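Local coordinates for protein transcription termination factor NusA (Planctomyces limnophilus, PDB 4MTN) that probably takes part in both termination and antitermination of transcription, binding the core RNA polymerase and the nascent RNA, at residues V61-G65 and R66-R70; D71-G74 and D75-R79; A106-G110 and Q111-G115; R234-G237 and E238-G242. All blocks are in the same frame, centred on the assembly; numbering follows the deposited sequence.

Interaction 1 of 4, residues V61-G65 and R66-R70; sequences VKTNG and REIDR
Ile68 packs against Val61 and Thr63 on the inner side of a tight reversal of the chain, and here the contact is dense. CD1 of Ile68 reaches CG1 of Val61 at 3.7 Å, the two side chains lying at a slant to each other, while the other branch, CG2, meets CG2 of Thr63 at 3.7 Å almost at a right angle. With CG1 of Ile68 set between its backbone N and carbonyl carbon (chi1 67°), the two branches spread over separate partners, a task suited to a beta-branched residue. Phe42 of helix 23-42 and Leu73 of helix 70-78 complete this apolar patch.

The outer side is looser. Lys62 and Glu67 face each other across the strands, but NZ of Lys62 stays 4.4 Å from OE2 of Glu67, beyond a salt bridge, so their opposite charges can attract only diffusely. The aliphatic CG of Lys62 is what passes near that carboxylate.

Between the two sides runs the backbone. Thr63 N donates to Arg66 O over 2.6 Å, and Arg66 N returns a bond to Thr63 O at 3.0 Å, standing well above the plane of the Thr63 carbonyl. Asn64 and Gly65 both take positive phi, which asparagine and glycine tolerate. Such a two-residue type I' turn is the classic connection of a tight beta hairpin, here at the edge of the antiparallel sheet in the NusA N-terminal domain.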
ATOM      1  N   VAL A  61      15.770 -43.175  -1.224  1.00 92.17           N
ATOM      2  CA  VAL A  61      16.076 -42.517  -2.490  1.00 92.39           C
ATOM      3  C   VAL A  61      15.591 -43.334  -3.684  1.00 93.41           C
ATOM      4  O   VAL A  61      16.041 -44.459  -3.904  1.00 94.85           O
ATOM      5  CB  VAL A  61      17.587 -42.261  -2.639  1.00 91.91           C
ATOM      6  CG1 VAL A  61      17.871 -41.503  -3.926  1.00 91.54           C
ATOM      7  CG2 VAL A  61      18.116 -41.493  -1.437  1.00 90.58           C
ATOM      8  N   LYS A  62      14.676 -42.755  -4.456  1.00 94.28           N
ATOM      9  CA  LYS A  62      14.115 -43.436  -5.618  1.00 99.70           C
ATOM     10  C   LYS A  62      14.463 -42.735  -6.927  1.00 98.21           C
ATOM     11  O   LYS A  62      14.430 -41.508  -7.017  1.00 95.79           O
ATOM     12  CB  LYS A  62      12.593 -43.550  -5.491  1.00105.35           C
ATOM     13  CG  LYS A  62      12.116 -44.478  -4.389  1.00108.53           C
ATOM     14  CD  LYS A  62      10.635 -44.786  -4.544  1.00114.15           C
ATOM     15  CE  LYS A  62      10.108 -45.606  -3.379  1.00117.86           C
ATOM     16  NZ  LYS A  62      10.104 -44.827  -2.110  1.00116.28           N
ATOM     17  N   THR A  63      14.793 -43.529  -7.940  1.00100.53           N
ATOM     18  CA  THR A  63      15.016 -43.013  -9.286  1.00101.85           C
ATOM     19  C   THR A  63      13.988 -43.611 -10.240  1.00107.88           C
ATOM     20  O   THR A  63      13.981 -44.821 -10.474  1.00112.67           O
ATOM     21  CB  THR A  63      16.436 -43.324  -9.793  1.00 98.88           C
ATOM     22  OG1 THR A  63      16.682 -44.734  -9.705  1.00 97.98           O
ATOM     23  CG2 THR A  63      17.472 -42.580  -8.962  1.00 95.70           C
ATOM     24  N   ASN A  64      13.122 -42.753 -10.777  1.00110.17           N
ATOM     25  CA  ASN A  64      12.007 -43.174 -11.624  1.00113.91           C
ATOM     26  C   ASN A  64      11.103 -44.183 -10.922  1.00115.82           C
ATOM     27  O   ASN A  64      10.582 -45.106 -11.548  1.00121.06           O
ATOM     28  CB  ASN A  64      12.517 -43.758 -12.946  1.00119.37           C
ATOM     29  CG  ASN A  64      13.163 -42.713 -13.834  1.00123.09           C
ATOM     30  OD1 ASN A  64      12.813 -41.534 -13.783  1.00123.00           O
ATOM     31  ND2 ASN A  64      14.110 -43.143 -14.659  1.00126.63           N
ATOM     32  N   GLY A  65      10.925 -43.999  -9.617  1.00110.24           N
ATOM     33  CA  GLY A  65      10.077 -44.872  -8.827  1.00108.87           C
ATOM     34  C   GLY A  65      10.784 -46.127  -8.354  1.00106.51           C
ATOM     35  O   GLY A  65      10.207 -46.940  -7.632  1.00106.56           O
ATOM     36  N   ARG A  66      12.039 -46.283  -8.761  1.00105.74           N
ATOM     37  CA  ARG A  66      12.816 -47.467  -8.412  1.00108.07           C
ATOM     38  C   ARG A  66      13.885 -47.148  -7.371  1.00106.75           C
ATOM     39  O   ARG A  66      14.516 -46.093  -7.420  1.00103.40           O
ATOM     40  CB  ARG A  66      13.463 -48.064  -9.666  1.00111.86           C
ATOM     41  CG  ARG A  66      14.235 -49.349  -9.419  1.00115.90           C
ATOM     42  CD  ARG A  66      14.958 -49.809 -10.675  1.00120.75           C
ATOM     43  NE  ARG A  66      15.766 -51.001 -10.432  1.00124.33           N
ATOM     44  CZ  ARG A  66      17.011 -50.976  -9.968  1.00124.14           C
ATOM     45  NH1 ARG A  66      17.595 -49.816  -9.692  1.00121.59           N
ATOM     46  NH2 ARG A  66      17.673 -52.109  -9.778  1.00125.47           N
ATOM     47  N   GLU A  67      14.084 -48.070  -6.434  1.00113.35           N
ATOM     48  CA  GLU A  67      15.101 -47.914  -5.402  1.00117.74           C
ATOM     49  C   GLU A  67      16.507 -47.969  -5.988  1.00117.76           C
ATOM     50  O   GLU A  67      16.711 -48.482  -7.089  1.00120.31           O
ATOM     51  CB  GLU A  67      14.944 -48.994  -4.329  1.00127.64           C
ATOM     52  CG  GLU A  67      13.846 -48.723  -3.316  1.00135.07           C
ATOM     53  CD  GLU A  67      14.223 -47.637  -2.327  1.00139.49           C
ATOM     54  OE1 GLU A  67      14.555 -47.978  -1.172  1.00142.03           O
ATOM     55  OE2 GLU A  67      14.180 -46.446  -2.697  1.00141.51           O
ATOM     56  N   ILE A  68      17.472 -47.436  -5.247  1.00113.83           N
ATOM     57  CA  ILE A  68      18.864 -47.452  -5.680  1.00106.41           C
ATOM     58  C   ILE A  68      19.682 -48.395  -4.802  1.00106.75           C
ATOM     59  O   ILE A  68      19.342 -48.626  -3.641  1.00105.66           O
ATOM     60  CB  ILE A  68      19.490 -46.041  -5.651  1.00 98.98           C
ATOM     61  CG1 ILE A  68      19.609 -45.527  -4.216  1.00 95.09           C
ATOM     62  CG2 ILE A  68      18.672 -45.078  -6.497  1.00 95.52           C
ATOM     63  CD1 ILE A  68      20.378 -44.228  -4.098  1.00 91.73           C
ATOM     64  N   ASP A  69      20.746 -48.952  -5.374  1.00108.81           N
ATOM     65  CA  ASP A  69      21.597 -49.908  -4.670  1.00111.73           C
ATOM     66  C   ASP A  69      22.184 -49.321  -3.391  1.00110.30           C
ATOM     67  O   ASP A  69      22.466 -48.126  -3.319  1.00107.80           O
ATOM     68  CB  ASP A  69      22.728 -50.388  -5.582  1.00114.92           C
ATOM     69  CG  ASP A  69      22.244 -51.328  -6.668  1.00119.55           C
ATOM     70  OD1 ASP A  69      21.263 -52.063  -6.427  1.00120.63           O
ATOM     71  OD2 ASP A  69      22.846 -51.335  -7.763  1.00121.72           O
ATOM     72  N   ARG A  70      22.357 -50.173  -2.384  1.00114.51           N
ATOM     73  CA  ARG A  70      22.948 -49.762  -1.114  1.00117.82           C
ATOM     74  C   ARG A  70      24.368 -49.246  -1.317  1.00118.03           C
ATOM     75  O   ARG A  70      24.831 -48.368  -0.589  1.00116.43           O
ATOM     76  CB  ARG A  70      22.951 -50.927  -0.123  1.00124.42           C
ATOM     77  CG  ARG A  70      21.574 -51.491   0.180  1.00130.19           C
ATOM     78  CD  ARG A  70      20.722 -50.489   0.939  1.00132.40           C
ATOM     79  NE  ARG A  70      19.402 -51.027   1.253  1.00136.67           N
ATOM     80  CZ  ARG A  70      19.138 -51.784   2.313  1.00140.31           C
ATOM     81  NH1 ARG A  70      20.105 -52.096   3.166  1.00141.64           N
ATOM     82  NH2 ARG A  70      17.906 -52.231   2.520  1.00141.62           N
TER

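Interaction 2 of 4, residues D71-G74 and D75-R79; sequences DELG and DILGR
Helix 70-78 of the NusA N-terminal region is held here by successive i to i+4 backbone bonds, with Leu73 and Leu77 one turn apart on its inward flank. Leu77 N donates to Leu73 O at 3.1 Å with an N-H...O angle of 163°, and Ile76 N reaches Glu72 O at 3.2 Å.

Beside the Leu73-Leu77 backbone bond the two side chains meet lightly at a slant, CD1 of Leu73 lying 4.2 Å from CG of Leu77. Leu73 gets there because its CG stands opposite the backbone N (chi1 176°), carrying the branched end onward along the helix, toward Leu77. The helix is amphipathic: apolar Ile76 and Leu77 lie on Ala37 and Ile34 of helix 23-42, whereas Asp71, Gly74, Asp75 and Gly78 are exposed.

On that polar flank Asp75 N bonds to Asp71 O at 3.3 Å. The carboxylates of Asp71 and Asp75 keep apart, OD1 of the first 6.8 Å from OD2 of the second, which should soften their repulsion. Glu72, near the start of the helix, turns its OE2 back to accept from the N of Asp69, the N-cap residue. The last of these i to i+4 bonds, Gly78 N to Gly74 O, joins two glycines at 3.1 Å.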
ATOM      1  N   ASP A  71      25.051 -49.810  -2.309  1.00119.64           N
ATOM      2  CA  ASP A  71      26.401 -49.393  -2.665  1.00120.54           C
ATOM      3  C   ASP A  71      26.457 -47.912  -3.021  1.00120.05           C
ATOM      4  O   ASP A  71      27.086 -47.118  -2.320  1.00120.64           O
ATOM      5  CB  ASP A  71      26.922 -50.231  -3.833  1.00121.84           C
ATOM      6  CG  ASP A  71      26.736 -51.718  -3.609  1.00123.67           C
ATOM      7  OD1 ASP A  71      27.676 -52.365  -3.099  1.00124.92           O
ATOM      8  OD2 ASP A  71      25.651 -52.238  -3.939  1.00123.99           O
ATOM      9  N   GLU A  72      25.791 -47.547  -4.113  1.00118.34           N
ATOM     10  CA  GLU A  72      25.790 -46.170  -4.596  1.00115.23           C
ATOM     11  C   GLU A  72      25.105 -45.218  -3.618  1.00110.01           C
ATOM     12  O   GLU A  72      25.420 -44.028  -3.579  1.00107.98           O
ATOM     13  CB  GLU A  72      25.114 -46.090  -5.967  1.00118.07           C
ATOM     14  CG  GLU A  72      23.730 -46.716  -6.017  1.00121.34           C
ATOM     15  CD  GLU A  72      23.138 -46.708  -7.412  1.00124.42           C
ATOM     16  OE1 GLU A  72      23.799 -46.190  -8.336  1.00125.00           O
ATOM     17  OE2 GLU A  72      22.012 -47.221  -7.583  1.00125.62           O
ATOM     18  N   LEU A  73      24.170 -45.742  -2.832  1.00107.23           N
ATOM     19  CA  LEU A  73      23.500 -44.945  -1.811  1.00102.71           C
ATOM     20  C   LEU A  73      24.477 -44.586  -0.698  1.00104.85           C
ATOM     21  O   LEU A  73      24.411 -43.497  -0.126  1.00102.48           O
ATOM     22  CB  LEU A  73      22.294 -45.696  -1.241  1.00 97.53           C
ATOM     23  CG  LEU A  73      21.539 -45.036  -0.085  1.00 89.36           C
ATOM     24  CD1 LEU A  73      21.054 -43.647  -0.472  1.00 85.90           C
ATOM     25  CD2 LEU A  73      20.375 -45.908   0.360  1.00 88.52           C
ATOM     26  N   GLY A  74      25.387 -45.508  -0.399  1.00110.19           N
ATOM     27  CA  GLY A  74      26.413 -45.275   0.598  1.00112.70           C
ATOM     28  C   GLY A  74      27.374 -44.181   0.175  1.00110.12           C
ATOM     29  O   GLY A  74      27.837 -43.395   1.001  1.00106.70           O
ATOM     30  N   ASP A  75      27.671 -44.131  -1.121  1.00105.36           N
ATOM     31  CA  ASP A  75      28.553 -43.107  -1.669  1.00103.44           C
ATOM     32  C   ASP A  75      27.918 -41.724  -1.566  1.00 97.32           C
ATOM     33  O   ASP A  75      28.601 -40.738  -1.297  1.00 94.87           O
ATOM     34  CB  ASP A  75      28.902 -43.415  -3.128  1.00105.64           C
ATOM     35  CG  ASP A  75      29.770 -44.649  -3.273  1.00108.63           C
ATOM     36  OD1 ASP A  75      31.001 -44.537  -3.102  1.00110.63           O
ATOM     37  OD2 ASP A  75      29.222 -45.732  -3.567  1.00109.69           O
ATOM     38  N   ILE A  76      26.607 -41.662  -1.780  1.00 96.96           N
ATOM     39  CA  ILE A  76      25.871 -40.404  -1.705  1.00 96.64           C
ATOM     40  C   ILE A  76      25.827 -39.864  -0.277  1.00100.70           C
ATOM     41  O   ILE A  76      26.083 -38.682  -0.042  1.00 99.17           O
ATOM     42  CB  ILE A  76      24.428 -40.564  -2.230  1.00 90.52           C
ATOM     43  CG1 ILE A  76      24.438 -40.935  -3.714  1.00 89.51           C
ATOM     44  CG2 ILE A  76      23.630 -39.288  -2.009  1.00 87.15           C
ATOM     45  CD1 ILE A  76      23.056 -41.070  -4.317  1.00 87.67           C
ATOM     46  N   LEU A  77      25.506 -40.737   0.673  1.00107.81           N
ATOM     47  CA  LEU A  77      25.390 -40.343   2.074  1.00109.99           C
ATOM     48  C   LEU A  77      26.737 -39.924   2.661  1.00114.51           C
ATOM     49  O   LEU A  77      26.796 -39.093   3.568  1.00114.30           O
ATOM     50  CB  LEU A  77      24.793 -41.483   2.900  1.00111.35           C
ATOM     51  CG  LEU A  77      23.389 -41.945   2.508  1.00112.18           C
ATOM     52  CD1 LEU A  77      22.905 -43.053   3.431  1.00114.04           C
ATOM     53  CD2 LEU A  77      22.417 -40.776   2.508  1.00110.47           C
ATOM     54  N   GLY A  78      27.814 -40.503   2.141  1.00113.42           N
ATOM     55  CA  GLY A  78      29.148 -40.184   2.612  1.00112.68           C
ATOM     56  C   GLY A  78      29.736 -38.979   1.903  1.00109.46           C
ATOM     57  O   GLY A  78      30.759 -38.437   2.322  1.00110.79           O
ATOM     58  N   ARG A  79      29.084 -38.559   0.824  1.00105.03           N
ATOM     59  CA  ARG A  79      29.541 -37.417   0.040  1.00103.57           C
ATOM     60  C   ARG A  79      28.877 -36.135   0.534  1.00100.41           C
ATOM     61  O   ARG A  79      29.154 -35.043   0.039  1.00 98.20           O
ATOM     62  CB  ARG A  79      29.244 -37.639  -1.446  1.00105.95           C
ATOM     63  CG  ARG A  79      30.110 -36.828  -2.398  1.00110.70           C
ATOM     64  CD  ARG A  79      29.912 -37.283  -3.836  1.00114.18           C
ATOM     65  NE  ARG A  79      28.529 -37.126  -4.278  1.00114.30           N
ATOM     66  CZ  ARG A  79      28.083 -37.480  -5.479  1.00115.95           C
ATOM     67  NH1 ARG A  79      28.910 -38.017  -6.366  1.00118.76           N
ATOM     68  NH2 ARG A  79      26.807 -37.299  -5.795  1.00113.73           N
TER

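Interaction 3 of 4, residues A106-G110 and Q111-G115; sequences AQLRG and QIVSG
Gln111 and Leu108 close the turn through which the chain leaves helix 87-105 and enters strand 112-120. The hydrogen bonding across it is a single backbone link: Gln111 N donates to Leu108 O over 2.9 Å with an N-H...O angle of 145°. This is a type II beta turn. Its third position is held by Gly110, whose phi of 90° would press a side chain against the carbonyl oxygen of Arg109; glycine avoids that conflict.

Van der Waals contact to the Leu108 carbonyl comes from Gln111, whose CB lies 3.1 Å from Leu108 O and whose CG lies 3.6 Å from it. The chain then bends at chi2 (-64°), folding the amide back beside the Gly110 carbonyl, with CD of Gln111 4.1 Å from Gly110 O. That oxygen accepts a hydrogen bond from Arg181 of helix 176-186.

The turn leads into the first strand of the S1 domain, a five-stranded OB fold, where backbone bonds tie Gly110, Gln111 and Val113 to strand 152-162.

Apolar contact is light: CD1 of Leu108 approaches CG2 of Val113 at 4.4 Å. Val113, whose branched side chain suits a strand, points toward the turn and also touches Val157, while Ile112 on the alternate face packs on Phe178 and Leu182. Among charged groups, Arg109 uses its NE to donate to the carbonyl oxygen of Leu158.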
ATOM      1  N   ALA A 106       3.755 -14.599   4.356  1.00 41.72           N
ATOM      2  CA  ALA A 106       3.129 -14.065   3.147  1.00 40.12           C
ATOM      3  C   ALA A 106       1.608 -14.020   3.274  1.00 47.32           C
ATOM      4  O   ALA A 106       0.943 -13.247   2.580  1.00 50.84           O
ATOM      5  CB  ALA A 106       3.530 -14.882   1.934  1.00 40.47           C
ATOM      6  N   GLN A 107       1.062 -14.850   4.157  1.00 46.16           N
ATOM      7  CA  GLN A 107      -0.375 -14.867   4.403  1.00 47.38           C
ATOM      8  C   GLN A 107      -0.757 -13.800   5.423  1.00 45.59           C
ATOM      9  O   GLN A 107      -1.936 -13.524   5.639  1.00 50.21           O
ATOM     10  CB  GLN A 107      -0.825 -16.244   4.896  1.00 46.58           C
ATOM     11  CG  GLN A 107      -0.336 -17.407   4.054  1.00 36.95           C
ATOM     12  CD  GLN A 107      -0.866 -18.742   4.544  1.00 38.11           C
ATOM     13  OE1 GLN A 107      -2.051 -18.876   4.848  1.00 43.33           O
ATOM     14  NE2 GLN A 107       0.012 -19.735   4.631  1.00 38.63           N
ATOM     15  N   LEU A 108       0.254 -13.207   6.050  1.00 39.19           N
ATOM     16  CA  LEU A 108       0.044 -12.240   7.121  1.00 38.08           C
ATOM     17  C   LEU A 108       0.040 -10.792   6.635  1.00 35.81           C
ATOM     18  O   LEU A 108       0.028  -9.870   7.444  1.00 31.14           O
ATOM     19  CB  LEU A 108       1.108 -12.416   8.205  1.00 40.54           C
ATOM     20  CG  LEU A 108       1.030 -13.718   9.002  1.00 38.65           C
ATOM     21  CD1 LEU A 108       2.070 -13.735  10.111  1.00 41.68           C
ATOM     22  CD2 LEU A 108      -0.368 -13.906   9.570  1.00 37.53           C
ATOM     23  N   ARG A 109       0.091 -10.593   5.321  1.00 39.62           N
ATOM     24  CA  ARG A 109       0.112  -9.242   4.762  1.00 44.70           C
ATOM     25  C   ARG A 109      -1.098  -8.424   5.205  1.00 42.72           C
ATOM     26  O   ARG A 109      -2.243  -8.848   5.050  1.00 45.21           O
ATOM     27  CB  ARG A 109       0.182  -9.291   3.234  1.00 54.06           C
ATOM     28  CG  ARG A 109       1.531  -9.739   2.696  1.00 71.45           C
ATOM     29  CD  ARG A 109       1.663  -9.474   1.204  1.00 84.83           C
ATOM     30  NE  ARG A 109       1.406  -8.076   0.869  1.00 95.73           N
ATOM     31  CZ  ARG A 109       0.385  -7.663   0.125  1.00104.61           C
ATOM     32  NH1 ARG A 109      -0.472  -8.544  -0.373  1.00106.49           N
ATOM     33  NH2 ARG A 109       0.224  -6.372  -0.129  1.00110.12           N
ATOM     34  N   GLY A 110      -0.828  -7.248   5.763  1.00 39.57           N
ATOM     35  CA  GLY A 110      -1.876  -6.374   6.258  1.00 33.54           C
ATOM     36  C   GLY A 110      -2.210  -6.632   7.716  1.00 33.91           C
ATOM     37  O   GLY A 110      -3.064  -5.957   8.289  1.00 37.90           O
ATOM     38  N   GLN A 111      -1.532  -7.605   8.318  1.00 33.75           N
ATOM     39  CA  GLN A 111      -1.809  -7.990   9.700  1.00 36.47           C
ATOM     40  C   GLN A 111      -0.723  -7.527  10.661  1.00 40.82           C
ATOM     41  O   GLN A 111       0.457  -7.494  10.314  1.00 45.02           O
ATOM     42  CB  GLN A 111      -1.978  -9.507   9.807  1.00 30.69           C
ATOM     43  CG  GLN A 111      -3.189 -10.041   9.074  1.00 46.23           C
ATOM     44  CD  GLN A 111      -4.488  -9.519   9.655  1.00 49.84           C
ATOM     45  OE1 GLN A 111      -4.618  -9.364  10.868  1.00 54.09           O
ATOM     46  NE2 GLN A 111      -5.452  -9.238   8.787  1.00 48.28           N
ATOM     47  N   ILE A 112      -1.134  -7.181  11.878  1.00 43.70           N
ATOM     48  CA  ILE A 112      -0.211  -6.710  12.903  1.00 44.71           C
ATOM     49  C   ILE A 112       0.720  -7.820  13.379  1.00 44.23           C
ATOM     50  O   ILE A 112       0.278  -8.921  13.703  1.00 43.41           O
ATOM     51  CB  ILE A 112      -0.967  -6.131  14.122  1.00 40.50           C
ATOM     52  CG1 ILE A 112      -1.541  -4.754  13.788  1.00 41.78           C
ATOM     53  CG2 ILE A 112      -0.046  -6.021  15.329  1.00 37.21           C
ATOM     54  CD1 ILE A 112      -2.202  -4.069  14.967  1.00 42.05           C
ATOM     55  N   VAL A 113       2.014  -7.517  13.406  1.00 42.13           N
ATOM     56  CA  VAL A 113       3.015  -8.422  13.951  1.00 44.17           C
ATOM     57  C   VAL A 113       3.858  -7.647  14.959  1.00 48.23           C
ATOM     58  O   VAL A 113       4.129  -6.464  14.765  1.00 49.91           O
ATOM     59  CB  VAL A 113       3.905  -9.025  12.837  1.00 46.93           C
ATOM     60  CG1 VAL A 113       5.041  -9.840  13.426  1.00 49.57           C
ATOM     61  CG2 VAL A 113       3.069  -9.890  11.906  1.00 44.13           C
ATOM     62  N   SER A 114       4.256  -8.306  16.044  1.00 51.93           N
ATOM     63  CA  SER A 114       5.030  -7.649  17.088  1.00 52.17           C
ATOM     64  C   SER A 114       6.440  -8.220  17.190  1.00 50.93           C
ATOM     65  O   SER A 114       6.690  -9.361  16.801  1.00 51.94           O
ATOM     66  CB  SER A 114       4.320  -7.770  18.437  1.00 57.53           C
ATOM     67  OG  SER A 114       5.089  -7.175  19.468  1.00 68.98           O
ATOM     68  N   GLY A 115       7.361  -7.414  17.707  1.00 53.30           N
ATOM     69  CA  GLY A 115       8.737  -7.838  17.879  1.00 53.39           C
ATOM     70  C   GLY A 115       9.559  -6.841  18.671  1.00 57.53           C
ATOM     71  O   GLY A 115       9.019  -5.899  19.251  1.00 60.32           O
TER

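Interaction 4 of 4, residues R234-G237 and E238-G242; sequences RNVG and EELGG. With SO4 (sulfate ion), chain C.
Val236 and Leu240 stand one turn apart at the end of helix 231-239, in the NusA KH domain, where the helix ends in a Schellman motif. Their side chains meet loosely, CG1 of Val236 lying 4.3 Å from CD1 of Leu240, and both lean on Leu182 of helix 176-186; apolar residues suit this buried flank.

Glu239 lies alongside the preceding turn. Its CG sits 3.2 Å from Asn235 O, and the extended chain carries the carboxylate onward to a long, weak ion pair with Arg154. Glu238 instead bends at chi2 (-56°), and its OE2 is 6.2 Å from NE of Arg234, so any attraction must be weak.

Arg234 bends at chi3 (-44°), and its guanidinium lies edge-on to a sulfate ion, probably from the crystallisation liquor. NH2 of Arg234 makes a weak bond to sulfate O2, but the exact placement of the ion is doubtful, since O1 comes implausibly close to NH2; NH1 is taken by the carbonyl of Arg229.

Beyond the helix, Gly241 and Gly242 adopt positive phi, which glycine allows without strain. The chain curls back, and Gly242 N donates to Gly237 O over 2.8 Å.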
ATOM      1  N   ARG A 234      -9.095   7.663  20.464  1.00 49.19           N
ATOM      2  CA  ARG A 234      -7.893   8.403  20.828  1.00 51.27           C
ATOM      3  C   ARG A 234      -6.763   7.467  21.249  1.00 52.17           C
ATOM      4  O   ARG A 234      -5.590   7.778  21.052  1.00 58.81           O
ATOM      5  CB  ARG A 234      -8.187   9.402  21.948  1.00 51.50           C
ATOM      6  CG  ARG A 234      -8.959  10.632  21.501  1.00 56.82           C
ATOM      7  CD  ARG A 234      -8.935  11.706  22.575  1.00 65.11           C
ATOM      8  NE  ARG A 234      -9.169  11.141  23.901  1.00 70.79           N
ATOM      9  CZ  ARG A 234     -10.373  10.919  24.416  1.00 76.46           C
ATOM     10  NH1 ARG A 234     -11.462  11.217  23.718  1.00 75.81           N
ATOM     11  NH2 ARG A 234     -10.489  10.397  25.630  1.00 79.91           N
ATOM     12  N   ASN A 235      -7.122   6.326  21.833  1.00 49.31           N
ATOM     13  CA  ASN A 235      -6.136   5.321  22.217  1.00 54.18           C
ATOM     14  C   ASN A 235      -5.347   4.831  21.008  1.00 54.29           C
ATOM     15  O   ASN A 235      -4.131   4.657  21.075  1.00 49.94           O
ATOM     16  CB  ASN A 235      -6.807   4.136  22.915  1.00 60.25           C
ATOM     17  CG  ASN A 235      -7.197   4.446  24.348  1.00 73.30           C
ATOM     18  OD1 ASN A 235      -6.619   5.327  24.985  1.00 79.87           O
ATOM     19  ND2 ASN A 235      -8.180   3.716  24.865  1.00 79.11           N
ATOM     20  N   VAL A 236      -6.053   4.616  19.902  1.00 40.08           N
ATOM     21  CA  VAL A 236      -5.419   4.233  18.647  1.00 40.10           C
ATOM     22  C   VAL A 236      -4.526   5.368  18.156  1.00 50.72           C
ATOM     23  O   VAL A 236      -3.415   5.136  17.675  1.00 49.96           O
ATOM     24  CB  VAL A 236      -6.469   3.882  17.570  1.00 44.51           C
ATOM     25  CG1 VAL A 236      -5.802   3.627  16.227  1.00 45.13           C
ATOM     26  CG2 VAL A 236      -7.285   2.674  18.000  1.00 38.74           C
ATOM     27  N   GLY A 237      -5.014   6.596  18.301  1.00 49.93           N
ATOM     28  CA  GLY A 237      -4.277   7.771  17.873  1.00 48.34           C
ATOM     29  C   GLY A 237      -2.990   7.990  18.644  1.00 51.30           C
ATOM     30  O   GLY A 237      -1.995   8.446  18.082  1.00 57.65           O
ATOM     31  N   GLU A 238      -3.008   7.667  19.934  1.00 52.77           N
ATOM     32  CA  GLU A 238      -1.825   7.829  20.773  1.00 63.22           C
ATOM     33  C   GLU A 238      -0.790   6.754  20.468  1.00 68.53           C
ATOM     34  O   GLU A 238       0.409   6.968  20.641  1.00 72.19           O
ATOM     35  CB  GLU A 238      -2.204   7.794  22.255  1.00 71.33           C
ATOM     36  CG  GLU A 238      -3.082   8.954  22.695  1.00 81.64           C
ATOM     37  CD  GLU A 238      -2.464  10.307  22.390  1.00 92.80           C
ATOM     38  OE1 GLU A 238      -1.227  10.442  22.503  1.00 95.34           O
ATOM     39  OE2 GLU A 238      -3.219  11.236  22.032  1.00 99.07           O
ATOM     40  N   GLU A 239      -1.262   5.599  20.012  1.00 71.51           N
ATOM     41  CA  GLU A 239      -0.372   4.523  19.595  1.00 74.58           C
ATOM     42  C   GLU A 239       0.326   4.899  18.293  1.00 71.47           C
ATOM     43  O   GLU A 239       1.387   4.366  17.966  1.00 77.78           O
ATOM     44  CB  GLU A 239      -1.146   3.213  19.428  1.00 82.52           C
ATOM     45  CG  GLU A 239      -1.662   2.626  20.733  1.00 93.52           C
ATOM     46  CD  GLU A 239      -2.677   1.519  20.517  1.00 99.91           C
ATOM     47  OE1 GLU A 239      -3.106   1.320  19.362  1.00101.76           O
ATOM     48  OE2 GLU A 239      -3.049   0.849  21.504  1.00100.80           O
ATOM     49  N   LEU A 240      -0.282   5.822  17.556  1.00 64.98           N
ATOM     50  CA  LEU A 240       0.276   6.305  16.299  1.00 59.24           C
ATOM     51  C   LEU A 240       1.087   7.583  16.499  1.00 61.90           C
ATOM     52  O   LEU A 240       1.577   8.173  15.536  1.00 65.24           O
ATOM     53  CB  LEU A 240      -0.839   6.541  15.281  1.00 51.07           C
ATOM     54  CG  LEU A 240      -1.677   5.309  14.941  1.00 47.39           C
ATOM     55  CD1 LEU A 240      -2.771   5.662  13.951  1.00 47.99           C
ATOM     56  CD2 LEU A 240      -0.794   4.194  14.400  1.00 45.91           C
ATOM     57  N   GLY A 241       1.223   8.008  17.751  1.00 58.77           N
ATOM     58  CA  GLY A 241       2.023   9.176  18.075  1.00 60.73           C
ATOM     59  C   GLY A 241       1.278  10.497  18.024  1.00 58.97           C
ATOM     60  O   GLY A 241       1.878  11.544  17.781  1.00 59.97           O
ATOM     61  N   GLY A 242      -0.029  10.453  18.255  1.00 54.83           N
ATOM     62  CA  GLY A 242      -0.838  11.658  18.267  1.00 47.59           C
ATOM     63  C   GLY A 242      -1.516  11.941  16.943  1.00 53.73           C
ATOM     64  O   GLY A 242      -1.936  13.067  16.676  1.00 57.83           O
TER
HETATM   65  S   SO4 C 502     -10.026   9.476  28.824  0.50 77.30           S
HETATM   66  O1  SO4 C 502     -10.764  10.478  28.061  0.50 75.92           O
HETATM   67  O2  SO4 C 502      -8.901   8.993  28.030  0.50 73.40           O
HETATM   68  O3  SO4 C 502      -9.531  10.072  30.060  0.50 78.59           O
HETATM   69  O4  SO4 C 502     -10.912   8.361  29.146  0.50 76.43           O

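How the interactions relate
The four contacts follow one another along the chain in numerical order. Interactions 1 and 2 are neighbours in the NusA N-terminal domain, their centres about 13 Å apart: the hairpin leads directly into helix 70-78, and Ile68 CD1 touches Leu73 CD1 at 3.7 Å, so sheet and helix share one apolar interior with helix 23-42. Interaction 3 lies about 42 Å from interaction 1 between centres, after helix 87-105, at the first strand of the S1 domain. Interaction 4, in the KH domain, is about 20 Å from interaction 3 between centres, and helix 176-186 packs against residues of both. The elongated monomer thus spaces its N-terminal domain far from the closely set S1 and KH modules, domain types associated with RNA binding.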